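Local coordinates for protein putative acetyltransferase Sthe_0691 (Sphaerobacter thermophilus, PDB 3SHP) that is of unproven function but, as a putative acetyltransferase, probably transfers an acetyl group from acetyl-CoA to an acceptor not yet identified, at residues A[110-114]-A[115-119]; A[64-67]-A[68-71]. One frame throughout, in Å; residues are numbered along the deposited sequence.

Contact 1 (A[110-114]-A[115-119]); sequences VPWLR and DEHEL
W112 and H117 make an edge-to-face aromatic pair where the chain leaves its helix. The imidazole comes in on edge over the six-membered ring of the indole, the planes standing 88° apart and the centroids separated by 4.8 Å. Its leading atom is NE2, which sits 3.3 Å from W112 CZ2 and lies toward the rim of the ring instead of over its middle. W112 reaches this place because its CG is anti to the backbone N (chi1 168°), which sets the indole beside its own carbonyl carbon and out to the flank of the helix, where H117 meets it. The five-membered side of the same indole meets an aliphatic group: E116 CG approaches CD1 of W112 obliquely, at 3.6 Å, before the E116 chain bends at chi2 and carries its carboxylate off.

Two backbone hydrogen bonds carry the last helical turn. D115 N donates to P111 O at 3.0 Å, and E116 N donates to W112 O at 2.9 Å. This is the C-terminal end of helix 98-116, the helix of a beta-alpha-beta unit between the parallel strands 84-91 and 121-127, an arrangement consistent with the GNAT acetyltransferase fold.

The apolar contact lies toward the sheet. L119, already past the helix, brings its CD1 within 4.3 Å of L113 CB. The same methyl also lies against a carbonyl, 3.4 Å from the backbone O of L113. Both leucines also rest on F80 of strand 72-80, whose ring stacks with H117.

On the polar side, a water lies 2.8 Å from R114 O, though how its protons are shared is not settled. The extended R114 side chain leads away from this turn, and its NH1 is hydrogen-bonded to A140 O.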
# COMPACT_ATOMS: atom_id res chain seq x y z
N VAL A 110 26.36 18.65 -20.95
CA VAL A 110 27.65 18.81 -20.24
C VAL A 110 28.45 20.05 -20.66
O VAL A 110 28.85 20.86 -19.80
CB VAL A 110 28.51 17.51 -20.26
CG1 VAL A 110 29.93 17.76 -19.66
CG2 VAL A 110 27.83 16.42 -19.46
N PRO A 111 28.67 20.25 -21.97
CA PRO A 111 29.46 21.44 -22.32
C PRO A 111 28.77 22.74 -21.87
O PRO A 111 29.47 23.70 -21.48
CB PRO A 111 29.54 21.40 -23.85
CG PRO A 111 29.18 19.99 -24.23
CD PRO A 111 28.21 19.53 -23.18
N TRP A 112 27.43 22.77 -21.94
CA TRP A 112 26.65 23.90 -21.44
C TRP A 112 26.90 24.11 -19.93
O TRP A 112 27.09 25.25 -19.48
CB TRP A 112 25.15 23.73 -21.74
CG TRP A 112 24.28 24.70 -21.00
CD1 TRP A 112 24.20 26.05 -21.21
CD2 TRP A 112 23.37 24.42 -19.91
NE1 TRP A 112 23.31 26.62 -20.33
CE2 TRP A 112 22.79 25.65 -19.52
CE3 TRP A 112 23.00 23.25 -19.24
CZ2 TRP A 112 21.85 25.74 -18.48
CZ3 TRP A 112 22.06 23.35 -18.20
CH2 TRP A 112 21.52 24.60 -17.82
N LEU A 113 26.92 23.02 -19.18
CA LEU A 113 27.16 23.07 -17.73
C LEU A 113 28.56 23.60 -17.39
O LEU A 113 28.70 24.43 -16.48
CB LEU A 113 26.92 21.69 -17.08
CG LEU A 113 25.47 21.27 -16.76
CD1 LEU A 113 25.43 19.91 -16.05
CD2 LEU A 113 24.71 22.30 -15.92
N ARG A 114 29.58 23.15 -18.12
CA ARG A 114 30.95 23.62 -17.90
C ARG A 114 31.12 25.10 -18.25
O ARG A 114 31.77 25.83 -17.51
CB ARG A 114 31.98 22.80 -18.69
CG ARG A 114 32.10 21.30 -18.30
CD ARG A 114 33.33 20.72 -19.04
NE ARG A 114 33.55 19.27 -18.94
CZ ARG A 114 34.27 18.66 -17.99
NH1 ARG A 114 34.44 17.36 -18.05
NH2 ARG A 114 34.82 19.35 -16.99
N ASP A 115 30.54 25.54 -19.36
CA ASP A 115 30.74 26.91 -19.85
C ASP A 115 29.89 27.97 -19.16
O ASP A 115 30.39 29.04 -18.79
CB ASP A 115 30.50 27.03 -21.36
CG ASP A 115 31.43 26.16 -22.19
OD1 ASP A 115 32.49 25.75 -21.69
OD2 ASP A 115 31.09 25.90 -23.37
N GLU A 116 28.59 27.71 -19.02
CA GLU A 116 27.66 28.78 -18.63
C GLU A 116 27.54 28.97 -17.11
O GLU A 116 26.76 29.80 -16.63
CB GLU A 116 26.29 28.56 -19.30
CG GLU A 116 26.27 28.98 -20.77
CD GLU A 116 26.76 30.41 -20.97
OE1 GLU A 116 25.98 31.36 -20.71
OE2 GLU A 116 27.94 30.59 -21.38
N HIS A 117 28.34 28.20 -16.36
CA HIS A 117 28.23 28.17 -14.92
C HIS A 117 29.62 28.05 -14.30
O HIS A 117 30.58 27.66 -14.98
CB HIS A 117 27.33 27.01 -14.47
CG HIS A 117 25.99 26.98 -15.15
ND1 HIS A 117 24.87 27.59 -14.63
CD2 HIS A 117 25.60 26.40 -16.31
CE1 HIS A 117 23.85 27.39 -15.44
NE2 HIS A 117 24.26 26.67 -16.47
N GLU A 118 29.72 28.38 -13.01
CA GLU A 118 31.01 28.35 -12.32
C GLU A 118 31.17 27.15 -11.38
O GLU A 118 31.18 27.28 -10.16
CB GLU A 118 31.29 29.68 -11.64
CG GLU A 118 31.51 30.80 -12.67
CD GLU A 118 32.73 30.55 -13.57
OE1 GLU A 118 33.27 31.55 -14.09
OE2 GLU A 118 33.16 29.37 -13.75
N LEU A 119 31.34 25.98 -11.98
CA LEU A 119 31.25 24.73 -11.25
C LEU A 119 32.61 24.15 -11.00
O LEU A 119 33.49 24.20 -11.86
CB LEU A 119 30.42 23.73 -12.04
CG LEU A 119 29.03 24.18 -12.43
CD1 LEU A 119 28.44 23.12 -13.35
CD2 LEU A 119 28.15 24.40 -11.19
O HOH W 1 32.45 28.29 -16.40

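Contact 2 (A[64-67]-A[68-71]); sequences IVRR and SDEA
R66 grips D69 side-on across the tip of a beta hairpin, the turn that joins antiparallel strands 58-66 and 72-80. The tight part of the contact is centred on this salt bridge. R66 NE gives D69 OD1 an almost straight bond of 3.0 Å (176° at the hydrogen), while R66 NH1 reaches D69 OD2 at 2.8 Å on its syn side. The two flat groups are not coplanar, their planes lying 48° apart, and NE meets OD1 from above the carboxylate plane. D69 turns its carboxylate back over the loop by setting CG between its own N and carbonyl carbon (chi1 61°). On the backbone, R66 N donates to A71 O at 2.8 Å, and E70 N adds a weak bond to R66 O. Farther out, NH2 of R66 forms a salt bridge with E21 of a second subunit.

The exposed side is looser at S68, whose OG merely lies alongside the aliphatic part of R66, 3.7 Å from its CG. Across the two segments E70 and R67 touch little with their polar ends, which are held instead by strand 14-18 and the loop before it: E70, whose positive phi helps turn the backbone, bends at chi2 and bonds through OE1 to Y15 OH, and R67 NH1 bonds to G11 O. Back at the bridge, D69 OD1 also closes an Asx turn, accepting from A71 N at 3.2 Å on the face opposite the one R66 NE uses.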
# COMPACT_ATOMS: atom_id res chain seq x y z
N ILE A 64 13.80 16.80 -22.92
CA ILE A 64 14.57 16.30 -24.06
C ILE A 64 13.54 16.08 -25.17
O ILE A 64 12.57 15.34 -24.99
CB ILE A 64 15.29 15.01 -23.72
CG1 ILE A 64 16.22 15.22 -22.50
CG2 ILE A 64 16.03 14.44 -24.96
CD1 ILE A 64 16.76 13.88 -21.91
N VAL A 65 13.73 16.76 -26.30
CA VAL A 65 12.69 16.82 -27.33
C VAL A 65 13.22 16.21 -28.61
O VAL A 65 14.26 16.62 -29.11
CB VAL A 65 12.20 18.29 -27.58
CG1 VAL A 65 11.10 18.34 -28.62
CG2 VAL A 65 11.76 18.98 -26.28
N ARG A 66 12.50 15.23 -29.15
CA ARG A 66 12.90 14.64 -30.41
C ARG A 66 12.54 15.58 -31.53
O ARG A 66 11.39 15.95 -31.70
CB ARG A 66 12.25 13.27 -30.64
CG ARG A 66 12.83 12.51 -31.82
CD ARG A 66 12.41 11.06 -31.83
NE ARG A 66 10.97 10.88 -31.64
CZ ARG A 66 10.41 9.74 -31.24
NH1 ARG A 66 9.09 9.67 -31.10
NH2 ARG A 66 11.16 8.67 -31.01
N ARG A 67 13.57 15.96 -32.30
CA ARG A 67 13.44 16.88 -33.42
C ARG A 67 12.45 16.42 -34.51
O ARG A 67 11.60 17.20 -34.93
CB ARG A 67 14.84 17.16 -34.02
CG ARG A 67 15.85 17.83 -33.00
CD ARG A 67 17.21 18.12 -33.60
NE ARG A 67 17.08 18.76 -34.90
CZ ARG A 67 18.02 18.79 -35.84
NH1 ARG A 67 19.22 18.23 -35.63
NH2 ARG A 67 17.78 19.39 -37.01
N SER A 68 12.54 15.16 -34.96
CA SER A 68 11.67 14.70 -36.07
C SER A 68 10.18 14.93 -35.81
O SER A 68 9.47 15.37 -36.70
CB SER A 68 11.93 13.24 -36.44
OG SER A 68 11.76 12.39 -35.31
N ASP A 69 9.72 14.71 -34.59
CA ASP A 69 8.27 14.85 -34.31
C ASP A 69 7.90 15.77 -33.16
O ASP A 69 6.72 15.90 -32.83
CB ASP A 69 7.60 13.46 -34.10
CG ASP A 69 8.18 12.69 -32.91
OD1 ASP A 69 9.16 13.17 -32.30
OD2 ASP A 69 7.67 11.60 -32.57
N GLU A 70 8.90 16.40 -32.53
CA GLU A 70 8.68 17.32 -31.41
C GLU A 70 8.16 16.65 -30.15
O GLU A 70 7.65 17.33 -29.25
CB GLU A 70 7.74 18.47 -31.81
CG GLU A 70 8.33 19.41 -32.85
CD GLU A 70 9.43 20.27 -32.25
OE1 GLU A 70 9.30 20.63 -31.06
OE2 GLU A 70 10.42 20.57 -32.94
N ALA A 71 8.31 15.33 -30.06
CA ALA A 71 7.86 14.59 -28.90
C ALA A 71 8.83 14.79 -27.75
O ALA A 71 10.06 14.77 -27.93
CB ALA A 71 7.75 13.12 -29.23

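From the N terminus, contact 2 comes first: it reverses the chain at the end of strand 58-66 and starts it back along strand 72-80. The chain then runs through strand 84-91 and into helix 98-116, where contact 1 closes the last turn before strand 121-127. The two follow in series, neither enclosing nor crossing the other, with centres about 24 Å apart and nearest atoms about 11 Å apart. Strand 72-80 links them indirectly: I64 and R66 touch its V73, whereas W112 meets I78 farther along. Contact 2 thus joins neighbouring antiparallel strands, and contact 1 packs a helix end against the same sheet.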